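Local coordinates for protein putative HAD family hydrolase (Streptomyces avermitilis, PDB 3MMZ) that probably serves sialic acid biosynthesis as a metal-dependent HAD-type phosphatase domain belonging to a longer protein with predicted N-acylneuraminate cytidylyltransferase activity, at residues 14-19 against 92-97; 20-25 against 125-130; 44-49 against 161-166; 50-55 against 76-81; 106-111 against 152-157. All coordinates share one frame; numbering follows the deposited sequence.

In the fold
Five contacts build one HAD domain around a parallel sheet ordered 80-82, 57-62, 14-17, 105-109, 123-126, 140-141. Contacts 1 and 5 pack helices 87-98 and 150-159 against the neighbouring central strands 14-17 and 105-109, their centres about 14 Å apart. Contact 2 lies about 8 Å from contact 5, centre to centre, and joins the loop after strand 14-17 to the turn after strand 123-126. Contacts 1, 2 and 5 each supply one ligand of the same calcium. Contacts 3 and 4 share helix 42-53, with centres about 12 Å apart; contact 4 is nested along the chain inside the loop closed by contact 3. Loops after the central strands thus meet at one metal site, while contacts 3 and 4 pack helix 42-53.

Contact 1. Residues 14-19 against 92-97; sequences AVVLDF and KQWCEE. With CA (calcium ion), chain M.
Trp94, on helix 87-98, reaches down to the side chains of Ala14 and Val16 on strand 14-17. Its CB starts against Leu81, with Trp94 CB 4.2 Å from Leu81 CD2. From there CG stands anti to the backbone N (chi1 -178°), which carries the indole away from the helix and over the sheet, where it also packs on Thr57 and Leu59 of strand 57-62. Beyond CD2 and CE3 comes CZ3, the ring atom that does the touching: Trp94 CZ3 lies 3.9 Å from Val16 CG2, which approaches obliquely from the opposite direction. Ala14 CB sits instead at the ring's edge, near its plane, 4.3 Å from Trp94 CZ3. The contact is wholly apolar and buried, one large aromatic set against two small side chains that share a strand face.

Farther along the same segment the chemistry changes. Asp18 OD2 binds the calcium ion at 2.4 Å, while Asp18 OD1 receives a hydrogen bond from a metal-bound water. A helix packed on a central parallel strand that leads to a metal-binding aspartate is typical of the Rossmann-like HAD fold.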
# COMPACT_ATOMS: atom_id res chain seq x y z
N ALA D 14 -2.51 14.84 -32.52
CA ALA D 14 -1.22 14.20 -32.30
C ALA D 14 -1.02 13.80 -30.84
O ALA D 14 -1.50 14.48 -29.94
CB ALA D 14 -0.10 15.13 -32.72
N VAL D 15 -0.27 12.72 -30.62
CA VAL D 15 0.13 12.29 -29.26
C VAL D 15 1.64 12.11 -29.23
O VAL D 15 2.20 11.23 -29.92
CB VAL D 15 -0.58 10.98 -28.81
CG1 VAL D 15 -0.02 10.48 -27.48
CG2 VAL D 15 -2.09 11.19 -28.68
N VAL D 16 2.31 12.95 -28.45
CA VAL D 16 3.76 12.91 -28.33
C VAL D 16 4.14 12.44 -26.94
O VAL D 16 3.65 12.97 -25.94
CB VAL D 16 4.40 14.28 -28.65
CG1 VAL D 16 5.93 14.18 -28.60
CG2 VAL D 16 3.96 14.77 -30.04
N LEU D 17 5.01 11.43 -26.87
CA LEU D 17 5.35 10.80 -25.59
C LEU D 17 6.82 10.96 -25.23
O LEU D 17 7.71 10.66 -26.02
CB LEU D 17 4.99 9.30 -25.62
CG LEU D 17 3.58 8.91 -26.05
CD1 LEU D 17 3.49 7.40 -26.27
CD2 LEU D 17 2.53 9.34 -25.03
N ASP D 18 7.07 11.45 -24.02
CA ASP D 18 8.36 11.29 -23.37
C ASP D 18 8.58 9.78 -23.10
O ASP D 18 7.62 9.01 -23.14
CB ASP D 18 8.38 12.10 -22.08
CG ASP D 18 9.62 11.84 -21.25
OD1 ASP D 18 10.75 12.00 -21.78
OD2 ASP D 18 9.47 11.46 -20.08
N PHE D 19 9.82 9.36 -22.86
CA PHE D 19 10.10 7.94 -22.65
C PHE D 19 10.41 7.57 -21.20
O PHE D 19 9.52 7.08 -20.50
CB PHE D 19 11.19 7.43 -23.59
CG PHE D 19 11.44 5.94 -23.48
CD1 PHE D 19 10.51 5.03 -23.98
CD2 PHE D 19 12.60 5.46 -22.89
CE1 PHE D 19 10.74 3.65 -23.89
CE2 PHE D 19 12.84 4.10 -22.79
CZ PHE D 19 11.91 3.19 -23.29
N LYS D 92 8.43 21.88 -31.58
CA LYS D 92 7.82 22.99 -32.30
C LYS D 92 7.99 22.83 -33.81
O LYS D 92 7.04 22.99 -34.57
CB LYS D 92 8.38 24.34 -31.83
CG LYS D 92 7.68 25.55 -32.41
CD LYS D 92 8.01 26.81 -31.63
CE LYS D 92 7.41 28.06 -32.26
NZ LYS D 92 8.19 28.49 -33.44
N GLN D 93 9.21 22.49 -34.23
CA GLN D 93 9.54 22.25 -35.64
C GLN D 93 8.76 21.06 -36.21
O GLN D 93 8.22 21.14 -37.32
CB GLN D 93 11.05 22.04 -35.79
CG GLN D 93 11.55 21.99 -37.24
CD GLN D 93 12.96 21.41 -37.37
OE1 GLN D 93 13.92 22.13 -37.64
NE2 GLN D 93 13.07 20.10 -37.18
N TRP D 94 8.69 19.97 -35.46
CA TRP D 94 7.95 18.78 -35.89
C TRP D 94 6.47 19.09 -36.13
O TRP D 94 5.92 18.72 -37.18
CB TRP D 94 8.13 17.65 -34.87
CG TRP D 94 7.46 16.37 -35.24
CD1 TRP D 94 7.98 15.38 -36.02
CD2 TRP D 94 6.16 15.93 -34.84
NE1 TRP D 94 7.07 14.35 -36.14
CE2 TRP D 94 5.95 14.66 -35.42
CE3 TRP D 94 5.14 16.49 -34.05
CZ2 TRP D 94 4.77 13.93 -35.23
CZ3 TRP D 94 3.96 15.76 -33.86
CH2 TRP D 94 3.79 14.49 -34.45
N CYS D 95 5.84 19.79 -35.19
CA CYS D 95 4.46 20.24 -35.34
C CYS D 95 4.26 21.02 -36.63
O CYS D 95 3.31 20.77 -37.38
CB CYS D 95 4.04 21.12 -34.17
SG CYS D 95 3.87 20.21 -32.63
N GLU D 96 5.15 21.98 -36.87
CA GLU D 96 5.11 22.82 -38.07
C GLU D 96 5.17 21.96 -39.34
O GLU D 96 4.40 22.17 -40.29
CB GLU D 96 6.28 23.80 -38.07
CG GLU D 96 6.23 24.90 -37.02
CD GLU D 96 7.38 25.90 -37.17
OE1 GLU D 96 7.56 26.45 -38.28
OE2 GLU D 96 8.10 26.15 -36.17
N GLU D 97 6.08 21.00 -39.33
CA GLU D 97 6.35 20.14 -40.48
C GLU D 97 5.23 19.16 -40.77
O GLU D 97 5.03 18.77 -41.92
CB GLU D 97 7.63 19.37 -40.24
CG GLU D 97 8.85 20.24 -40.20
CD GLU D 97 10.09 19.47 -39.86
OE1 GLU D 97 9.98 18.30 -39.42
OE2 GLU D 97 11.18 20.03 -40.04
CA CA M . 11.38 11.69 -18.57
O HOH W 1 13.30 11.32 -19.96
O HOH W 2 12.60 11.15 -16.65
O HOH W 3 11.44 14.01 -18.94

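Contact 2. Residues 20-25 against 125-130; sequences DGTQTD and VAVASA. With CA (calcium ion), chain M.
Gly21 and Ser129 meet through a single water held tightly between them. This water donates to Gly21 O at 2.6 Å and lies equally close, 2.6 Å, to Ser129 OG, which also bonds to Gly146 N. The two protein oxygens themselves stay apart, with Gly21 O 4.2 Å from Ser129 OG.

Beside this bridge, Val127 supplies two methyls. With chi1 at -62° its CG2 lies between the backbone N and the carbonyl carbon and rests against a carbonyl oxygen, 3.5 Å from Gly21 O. CG1 makes the apolar pair with Thr22, whose side chain crosses that of Val127 at about a right angle, leaving Thr22 CG2 4.1 Å from Val127 CG1. Thr22 gives its methyl to the valine and its OG1 to a hydrogen bond with Asp18.

Val127 and Ser129 belong to a type I turn closed by Ala130 N on Val127 O. Across from it, the loop is folded on itself by Gly21 N, which donates to Thr24 OG1 at 2.8 Å, nearly straight, with an N-H...O angle of 166°. Just before Gly21, Asp20 O binds calcium at 2.3 Å. Asp18, Asp20 and Thr22 fit the DxDx(T/V) signature of HAD enzymes, a loop that follows the first strand and meets the metal.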
# COMPACT_ATOMS: atom_id res chain seq x y z
N ASP D 20 11.63 7.81 -20.73
CA ASP D 20 11.97 7.46 -19.34
C ASP D 20 11.09 8.21 -18.35
O ASP D 20 10.99 9.43 -18.41
CB ASP D 20 13.45 7.72 -19.03
CG ASP D 20 14.39 6.83 -19.83
OD1 ASP D 20 14.69 5.70 -19.38
OD2 ASP D 20 14.83 7.27 -20.92
N GLY D 21 10.45 7.47 -17.45
CA GLY D 21 9.65 8.09 -16.40
C GLY D 21 8.20 8.28 -16.80
O GLY D 21 7.35 8.55 -15.95
N THR D 22 7.94 8.10 -18.10
CA THR D 22 6.61 8.30 -18.68
C THR D 22 6.06 6.98 -19.20
O THR D 22 4.95 6.58 -18.83
CB THR D 22 6.65 9.41 -19.78
OG1 THR D 22 6.93 10.67 -19.15
CG2 THR D 22 5.30 9.51 -20.53
N GLN D 23 6.84 6.31 -20.05
CA GLN D 23 6.56 4.93 -20.46
C GLN D 23 7.32 3.93 -19.58
O GLN D 23 7.19 2.72 -19.75
CB GLN D 23 6.97 4.73 -21.92
CG GLN D 23 6.20 5.60 -22.88
CD GLN D 23 6.66 5.44 -24.32
OE1 GLN D 23 6.48 4.38 -24.92
NE2 GLN D 23 7.26 6.49 -24.87
N THR D 24 8.15 4.45 -18.67
CA THR D 24 8.89 3.61 -17.71
C THR D 24 8.75 4.21 -16.32
O THR D 24 8.31 5.35 -16.18
CB THR D 24 10.41 3.53 -18.02
OG1 THR D 24 11.05 4.73 -17.56
CG2 THR D 24 10.69 3.32 -19.51
N ASP D 25 9.15 3.45 -15.30
CA ASP D 25 9.15 3.94 -13.92
C ASP D 25 10.40 4.77 -13.57
O ASP D 25 10.69 5.00 -12.38
CB ASP D 25 8.99 2.75 -12.95
CG ASP D 25 10.16 1.76 -13.01
OD1 ASP D 25 11.13 1.98 -13.76
OD2 ASP D 25 10.12 0.74 -12.30
N VAL D 125 0.17 16.63 -20.43
CA VAL D 125 -0.34 15.61 -19.49
C VAL D 125 0.83 15.08 -18.66
O VAL D 125 1.90 14.73 -19.19
CB VAL D 125 -1.07 14.44 -20.22
CG1 VAL D 125 -1.60 13.42 -19.20
CG2 VAL D 125 -2.23 14.96 -21.10
N ALA D 126 0.64 15.05 -17.35
CA ALA D 126 1.66 14.54 -16.44
C ALA D 126 1.23 13.17 -15.98
O ALA D 126 0.05 12.96 -15.68
CB ALA D 126 1.82 15.48 -15.23
N VAL D 127 2.17 12.22 -15.94
CA VAL D 127 1.93 10.93 -15.28
C VAL D 127 1.82 11.16 -13.77
O VAL D 127 2.32 12.17 -13.25
CB VAL D 127 2.99 9.86 -15.64
CG1 VAL D 127 2.96 9.58 -17.15
CG2 VAL D 127 4.39 10.29 -15.21
N ALA D 128 1.14 10.23 -13.08
CA ALA D 128 0.90 10.35 -11.64
C ALA D 128 2.19 10.51 -10.84
O ALA D 128 2.21 11.22 -9.82
CB ALA D 128 0.11 9.14 -11.13
N SER D 129 3.25 9.86 -11.33
CA SER D 129 4.55 9.85 -10.66
C SER D 129 5.45 11.05 -11.04
O SER D 129 6.62 11.10 -10.65
CB SER D 129 5.29 8.54 -10.98
OG SER D 129 5.26 8.26 -12.37
N ALA D 130 4.91 12.01 -11.79
CA ALA D 130 5.70 13.15 -12.24
C ALA D 130 6.19 14.00 -11.06
O ALA D 130 5.59 14.01 -9.99
CB ALA D 130 4.92 14.02 -13.24
CA CA M . 11.38 11.69 -18.57
O HOH W 4 7.65 8.58 -13.34
O HOH W 2 12.60 11.15 -16.65
O HOH W 1 13.30 11.32 -19.96
O HOH W 3 11.44 14.01 -18.94

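Contact 3. Residues 44-49 against 161-166; sequences DGLGIA and PSLDSL
Leu46 and Leu163 bring helix 42-53 of the Rossmann-like HAD fold against the turn that follows its last helix, 150-159. The apolar part of the contact centres on a single methyl. Leu163 CD1 lies 3.9 Å from Leu46 CD2 and nearly as close, 4.1 Å, to Leu46 CG, so it rests against the branch point of the helix leucine as the two side chains cross obliquely. Leu46 CG stands anti to the backbone N (chi1 -175°), which sends the isobutyl group out from the helix flank to meet it. The same Leu163 methyl reaches the next residue of the helix, where Gly47 CA is 4.3 Å away and offers bare backbone. Leu163 continues onto Arg152, Ala155 and Ser156 of helix 150-159, wedging between the two helices. A neighbouring subunit adds its own cover, with its Asp111 packing on Leu46 and its Val112 on Leu163, so the contact also borders a subunit interface of the assembly.

Hydrogen bonds within residues 161-166 hold the loop in shape. Residues 162-165 form a type I' beta turn, and Leu163 and Asp164 both take positive phi, although neither is glycine. Ser162 O is gripped twice by Ser165, through its N at 3.1 Å and its OG at 2.7 Å, the hydroxyl lying in the carbonyl plane. Leu166, just after the turn, is tied back as well: Ser162 OG donates to Leu166 O at 2.9 Å, in the carbonyl plane and on a lone pair, with a C=O...O angle of 121°.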
# COMPACT_ATOMS: atom_id res chain seq x y z
N ASP D 44 0.31 -0.02 -22.02
CA ASP D 44 0.72 1.15 -22.81
C ASP D 44 0.81 0.79 -24.29
O ASP D 44 0.38 1.56 -25.15
CB ASP D 44 2.10 1.68 -22.36
CG ASP D 44 2.05 2.39 -21.01
OD1 ASP D 44 0.97 2.82 -20.56
OD2 ASP D 44 3.13 2.53 -20.40
N GLY D 45 1.40 -0.36 -24.59
CA GLY D 45 1.55 -0.83 -25.96
C GLY D 45 0.22 -0.96 -26.67
O GLY D 45 0.08 -0.58 -27.83
N LEU D 46 -0.78 -1.49 -25.97
CA LEU D 46 -2.10 -1.67 -26.54
C LEU D 46 -2.78 -0.33 -26.73
O LEU D 46 -3.45 -0.12 -27.74
CB LEU D 46 -2.95 -2.61 -25.66
CG LEU D 46 -4.34 -3.00 -26.19
CD1 LEU D 46 -4.25 -4.03 -27.31
CD2 LEU D 46 -5.20 -3.53 -25.05
N GLY D 47 -2.60 0.57 -25.75
CA GLY D 47 -3.13 1.93 -25.82
C GLY D 47 -2.55 2.71 -26.99
O GLY D 47 -3.27 3.36 -27.74
N ILE D 48 -1.23 2.66 -27.12
CA ILE D 48 -0.53 3.34 -28.21
C ILE D 48 -0.99 2.81 -29.58
O ILE D 48 -1.26 3.60 -30.50
CB ILE D 48 1.01 3.20 -28.02
CG1 ILE D 48 1.45 4.04 -26.81
CG2 ILE D 48 1.77 3.60 -29.29
CD1 ILE D 48 2.83 3.68 -26.22
N ALA D 49 -1.10 1.49 -29.72
CA ALA D 49 -1.56 0.91 -30.98
C ALA D 49 -2.99 1.34 -31.29
O ALA D 49 -3.32 1.61 -32.46
CB ALA D 49 -1.43 -0.62 -30.96
N PRO D 161 -13.49 3.23 -22.64
CA PRO D 161 -13.04 2.06 -21.88
C PRO D 161 -12.67 0.85 -22.74
O PRO D 161 -11.84 0.05 -22.30
CB PRO D 161 -14.25 1.75 -20.97
CG PRO D 161 -15.01 3.03 -20.88
CD PRO D 161 -14.84 3.67 -22.23
N SER D 162 -13.24 0.69 -23.94
CA SER D 162 -12.84 -0.46 -24.77
C SER D 162 -11.72 -0.15 -25.78
O SER D 162 -11.34 -1.01 -26.59
CB SER D 162 -14.06 -1.12 -25.45
OG SER D 162 -14.26 -0.63 -26.76
N LEU D 163 -11.19 1.08 -25.70
CA LEU D 163 -10.13 1.55 -26.61
C LEU D 163 -10.60 1.53 -28.06
O LEU D 163 -9.80 1.40 -28.99
CB LEU D 163 -8.83 0.76 -26.43
CG LEU D 163 -8.25 0.70 -25.00
CD1 LEU D 163 -6.92 -0.02 -24.97
CD2 LEU D 163 -8.11 2.09 -24.39
N ASP D 164 -11.92 1.66 -28.23
CA ASP D 164 -12.57 1.66 -29.53
C ASP D 164 -12.40 0.34 -30.31
O ASP D 164 -12.56 0.30 -31.53
CB ASP D 164 -12.10 2.86 -30.37
CG ASP D 164 -13.17 3.36 -31.31
OD1 ASP D 164 -14.36 3.33 -30.95
OD2 ASP D 164 -12.81 3.80 -32.43
N SER D 165 -12.09 -0.74 -29.59
CA SER D 165 -11.96 -2.08 -30.17
C SER D 165 -13.33 -2.75 -30.30
O SER D 165 -13.52 -3.66 -31.11
CB SER D 165 -11.06 -2.96 -29.29
OG SER D 165 -11.68 -3.23 -28.04
N LEU D 166 -14.27 -2.30 -29.47
CA LEU D 166 -15.64 -2.81 -29.46
C LEU D 166 -16.62 -1.65 -29.41
O LEU D 166 -16.36 -0.63 -28.77
CB LEU D 166 -15.88 -3.69 -28.23
CG LEU D 166 -15.08 -4.96 -27.97
CD1 LEU D 166 -15.43 -5.44 -26.59
CD2 LEU D 166 -15.40 -6.04 -29.00

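Contact 4. Residues 50-55 against 76-81; sequences ALRKSG and LKIPVL
Arg52, near the end of helix 42-53, lays its side chain across the backbone of residues 76-78, where helix 68-76 gives way to strand 80-82. Apolar packing comes from the aliphatic part, with Arg52 CD 4.0 Å from Ile78 CG2. The same carbon also lies against a carbonyl oxygen, Arg52 CD being 3.7 Å from Lys77 O. A bend at chi3 (46°) brings the guanidinium alongside Lys77. Lys77 runs over one face of that group, its CD offset toward the rim and 4.2 Å above the plane, while the two charges remain apart, with Arg52 NH2 5.6 Å from Lys77 NZ.

The polar link is made through water. Arg52 NH2 donates to a water lying in the guanidinium plane at 2.6 Å, and this water donates in turn to Leu76 O. Both helices finish in Schellman motifs, at Gly55 and Lys77, each ending its helix with a residue of positive phi and two bonds back into the last turn.

A leucine in place of Arg52 would probably leave the bridging water without its charged donor and Lys77 without the flat group beneath its chain. Chemically, a cation joined through water to a carbonyl in the last turn of helix 68-76 should be favourable, since that end probably carries partial negative charge.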
# COMPACT_ATOMS: atom_id res chain seq x y z
N ALA D 50 -3.83 1.41 -30.26
CA ALA D 50 -5.22 1.85 -30.43
C ALA D 50 -5.30 3.31 -30.87
O ALA D 50 -6.08 3.64 -31.76
CB ALA D 50 -6.02 1.62 -29.15
N LEU D 51 -4.48 4.17 -30.25
CA LEU D 51 -4.40 5.58 -30.65
C LEU D 51 -3.92 5.73 -32.11
O LEU D 51 -4.50 6.48 -32.90
CB LEU D 51 -3.52 6.39 -29.67
CG LEU D 51 -4.06 6.51 -28.24
CD1 LEU D 51 -2.99 6.99 -27.27
CD2 LEU D 51 -5.28 7.44 -28.20
N ARG D 52 -2.87 4.98 -32.45
CA ARG D 52 -2.33 4.98 -33.81
C ARG D 52 -3.38 4.53 -34.83
O ARG D 52 -3.55 5.16 -35.88
CB ARG D 52 -1.07 4.12 -33.89
CG ARG D 52 -0.48 3.99 -35.30
CD ARG D 52 0.79 3.15 -35.31
NE ARG D 52 0.66 1.91 -34.55
CZ ARG D 52 0.16 0.77 -35.01
NH1 ARG D 52 -0.28 0.68 -36.27
NH2 ARG D 52 0.09 -0.30 -34.22
N LYS D 53 -4.09 3.44 -34.53
CA LYS D 53 -5.15 2.93 -35.40
C LYS D 53 -6.29 3.93 -35.60
O LYS D 53 -6.96 3.91 -36.64
CB LYS D 53 -5.71 1.60 -34.88
CG LYS D 53 -4.81 0.41 -35.15
CD LYS D 53 -5.29 -0.81 -34.39
CE LYS D 53 -4.55 -2.08 -34.81
NZ LYS D 53 -3.13 -2.06 -34.37
N SER D 54 -6.50 4.79 -34.61
CA SER D 54 -7.52 5.83 -34.69
C SER D 54 -7.11 7.01 -35.60
O SER D 54 -7.90 7.93 -35.82
CB SER D 54 -7.90 6.33 -33.28
OG SER D 54 -6.97 7.28 -32.79
N GLY D 55 -5.89 6.98 -36.12
CA GLY D 55 -5.43 8.00 -37.07
C GLY D 55 -4.69 9.17 -36.45
O GLY D 55 -4.40 10.16 -37.12
N LEU D 76 6.57 -0.58 -31.43
CA LEU D 76 5.28 0.12 -31.45
C LEU D 76 4.91 0.66 -32.84
O LEU D 76 3.79 1.14 -33.03
CB LEU D 76 5.29 1.27 -30.43
CG LEU D 76 5.43 0.93 -28.94
CD1 LEU D 76 5.56 2.21 -28.12
CD2 LEU D 76 4.27 0.08 -28.46
N LYS D 77 5.84 0.60 -33.79
CA LYS D 77 5.63 1.16 -35.15
C LYS D 77 5.33 2.66 -35.15
O LYS D 77 4.47 3.14 -35.90
CB LYS D 77 4.51 0.40 -35.90
CG LYS D 77 4.71 -1.09 -36.08
CD LYS D 77 3.45 -1.69 -36.70
CE LYS D 77 3.72 -3.05 -37.34
NZ LYS D 77 3.58 -4.16 -36.35
N ILE D 78 6.02 3.41 -34.28
CA ILE D 78 5.88 4.87 -34.23
C ILE D 78 7.24 5.56 -34.31
O ILE D 78 8.24 5.01 -33.84
CB ILE D 78 5.05 5.36 -33.00
CG1 ILE D 78 5.73 5.00 -31.68
CG2 ILE D 78 3.60 4.86 -33.05
CD1 ILE D 78 5.03 5.60 -30.45
N PRO D 79 7.28 6.77 -34.91
CA PRO D 79 8.58 7.43 -35.09
C PRO D 79 9.20 7.90 -33.78
O PRO D 79 8.49 8.12 -32.79
CB PRO D 79 8.25 8.63 -36.00
CG PRO D 79 6.87 8.40 -36.51
CD PRO D 79 6.18 7.54 -35.51
N VAL D 80 10.52 8.01 -33.79
CA VAL D 80 11.26 8.56 -32.68
C VAL D 80 11.98 9.84 -33.11
O VAL D 80 12.43 9.97 -34.25
CB VAL D 80 12.24 7.50 -32.08
CG1 VAL D 80 13.37 7.15 -33.06
CG2 VAL D 80 12.80 7.98 -30.74
N LEU D 81 12.06 10.79 -32.18
CA LEU D 81 12.87 11.97 -32.32
C LEU D 81 13.66 12.04 -31.02
O LEU D 81 13.16 12.52 -30.01
CB LEU D 81 11.97 13.20 -32.52
CG LEU D 81 12.45 14.56 -33.02
CD1 LEU D 81 13.08 14.50 -34.41
CD2 LEU D 81 11.27 15.54 -33.01
O HOH W 5 1.53 0.55 -32.20

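Contact 5. Residues 106-111 against 152-157; sequences LYVGND and REIASW. With CA (calcium ion), chain M.
Strand 105-109 and helix 150-159 come closest at Val108 and Ile154, whose CA atoms are 9.2 Å apart, a spacing that their side chains fill. Ile154 carries the helix side of the contact. Its CD1 meets both branches of Val108 almost evenly, at 3.7 Å from Val108 CG1 and 3.7 Å from Val108 CG2, the two side chains reaching for each other tip to tip. With chi1 at -61°, CG1 lies beside the backbone N and CG2 anti to it, so the branches part: CG1 leads to Val108, and CG2 turns to Leu106, where Ile154 CG2 is 4.0 Å from Leu106 CD1. One isoleucine thus spans two residues of the same strand face.

Within the helix, Glu153 O accepts from Ser156 OG at 2.7 Å and from Trp157 N at 3.2 Å, and it lies over one face of the Trp157 ring, offset toward its rim. Past the strand's end Asn110 turns to the metal: OD1 binds calcium at 2.3 Å, and ND2 donates to a calcium-bound water. Asp111 makes a salt bridge with Arg152 of a neighbouring subunit.

Strand 105-109 runs parallel to strands 14-17 and 123-126, its neighbours in the sheet. Ile154 and Trp157 extend the packing onto Val125 of the latter, whereas Tyr107, between Leu106 and Val108, packs on Lys87 and Leu91 of helix 87-98; the strand is therefore sandwiched between helices 150-159 and 87-98.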
# COMPACT_ATOMS: atom_id res chain seq x y z
N LEU D 106 -1.23 16.56 -27.82
CA LEU D 106 -1.16 16.03 -26.46
C LEU D 106 0.26 15.56 -26.21
O LEU D 106 0.79 14.71 -26.94
CB LEU D 106 -2.17 14.89 -26.29
CG LEU D 106 -2.45 14.39 -24.87
CD1 LEU D 106 -3.79 13.67 -24.84
CD2 LEU D 106 -1.34 13.45 -24.44
N TYR D 107 0.91 16.13 -25.20
CA TYR D 107 2.26 15.73 -24.85
C TYR D 107 2.28 15.16 -23.44
O TYR D 107 1.79 15.81 -22.53
CB TYR D 107 3.24 16.91 -24.94
CG TYR D 107 4.66 16.53 -24.50
CD1 TYR D 107 5.56 15.98 -25.41
CD2 TYR D 107 5.09 16.73 -23.19
CE1 TYR D 107 6.86 15.64 -25.03
CE2 TYR D 107 6.39 16.39 -22.79
CZ TYR D 107 7.27 15.85 -23.72
OH TYR D 107 8.55 15.51 -23.35
N VAL D 108 2.88 13.99 -23.27
CA VAL D 108 2.95 13.34 -21.95
C VAL D 108 4.37 13.36 -21.41
O VAL D 108 5.30 12.92 -22.10
CB VAL D 108 2.50 11.85 -22.01
CG1 VAL D 108 2.20 11.32 -20.60
CG2 VAL D 108 1.30 11.70 -22.89
N GLY D 109 4.54 13.85 -20.18
CA GLY D 109 5.87 13.89 -19.56
C GLY D 109 5.83 13.69 -18.06
O GLY D 109 4.76 13.47 -17.48
N ASN D 110 7.00 13.76 -17.43
CA ASN D 110 7.14 13.44 -16.01
C ASN D 110 8.14 14.32 -15.24
O ASN D 110 8.16 14.27 -14.02
CB ASN D 110 7.58 11.98 -15.82
CG ASN D 110 9.06 11.80 -16.07
OD1 ASN D 110 9.54 12.04 -17.18
ND2 ASN D 110 9.81 11.42 -15.04
N ASP D 111 8.98 15.10 -15.93
CA ASP D 111 10.05 15.80 -15.21
C ASP D 111 10.24 17.25 -15.66
O ASP D 111 9.66 17.67 -16.65
CB ASP D 111 11.38 15.02 -15.25
CG ASP D 111 12.17 15.11 -13.94
OD1 ASP D 111 12.22 16.19 -13.29
OD2 ASP D 111 12.77 14.10 -13.53
N ARG D 152 -1.84 3.82 -21.39
CA ARG D 152 -3.08 3.09 -21.53
C ARG D 152 -4.26 3.86 -20.93
O ARG D 152 -5.33 3.91 -21.52
CB ARG D 152 -3.02 1.68 -20.94
CG ARG D 152 -4.13 0.79 -21.52
CD ARG D 152 -4.62 -0.17 -20.52
NE ARG D 152 -5.86 -0.86 -20.94
CZ ARG D 152 -7.09 -0.35 -20.83
NH1 ARG D 152 -8.15 -1.06 -21.20
NH2 ARG D 152 -7.27 0.88 -20.36
N GLU D 153 -4.05 4.47 -19.77
CA GLU D 153 -5.08 5.32 -19.15
C GLU D 153 -5.48 6.50 -20.06
O GLU D 153 -6.66 6.76 -20.26
CB GLU D 153 -4.61 5.83 -17.79
CG GLU D 153 -5.66 6.62 -17.03
CD GLU D 153 -5.18 7.10 -15.66
OE1 GLU D 153 -4.02 6.85 -15.30
OE2 GLU D 153 -5.99 7.73 -14.94
N ILE D 154 -4.48 7.22 -20.59
CA ILE D 154 -4.73 8.31 -21.53
C ILE D 154 -5.49 7.81 -22.76
O ILE D 154 -6.41 8.46 -23.25
CB ILE D 154 -3.40 9.01 -21.93
CG1 ILE D 154 -2.74 9.59 -20.67
CG2 ILE D 154 -3.63 10.10 -22.99
CD1 ILE D 154 -1.29 10.06 -20.87
N ALA D 155 -5.11 6.64 -23.27
CA ALA D 155 -5.79 6.08 -24.42
C ALA D 155 -7.29 5.90 -24.12
O ALA D 155 -8.12 6.11 -25.00
CB ALA D 155 -5.15 4.74 -24.84
N SER D 156 -7.62 5.55 -22.88
CA SER D 156 -9.03 5.35 -22.49
C SER D 156 -9.79 6.66 -22.36
O SER D 156 -11.00 6.68 -22.60
CB SER D 156 -9.18 4.50 -21.21
OG SER D 156 -8.89 5.25 -20.04
N TRP D 157 -9.10 7.74 -22.01
CA TRP D 157 -9.72 9.08 -22.05
C TRP D 157 -10.15 9.42 -23.48
O TRP D 157 -11.26 9.90 -23.71
CB TRP D 157 -8.74 10.16 -21.58
CG TRP D 157 -8.30 10.07 -20.16
CD1 TRP D 157 -8.85 9.32 -19.16
CD2 TRP D 157 -7.22 10.79 -19.57
NE1 TRP D 157 -8.16 9.52 -17.99
CE2 TRP D 157 -7.15 10.41 -18.21
CE3 TRP D 157 -6.28 11.71 -20.07
CZ2 TRP D 157 -6.19 10.93 -17.33
CZ3 TRP D 157 -5.32 12.22 -19.20
CH2 TRP D 157 -5.29 11.84 -17.85
CA CA M . 11.38 11.69 -18.57
O HOH W 2 12.60 11.15 -16.65
O HOH W 1 13.30 11.32 -19.96
O HOH W 3 11.44 14.01 -18.94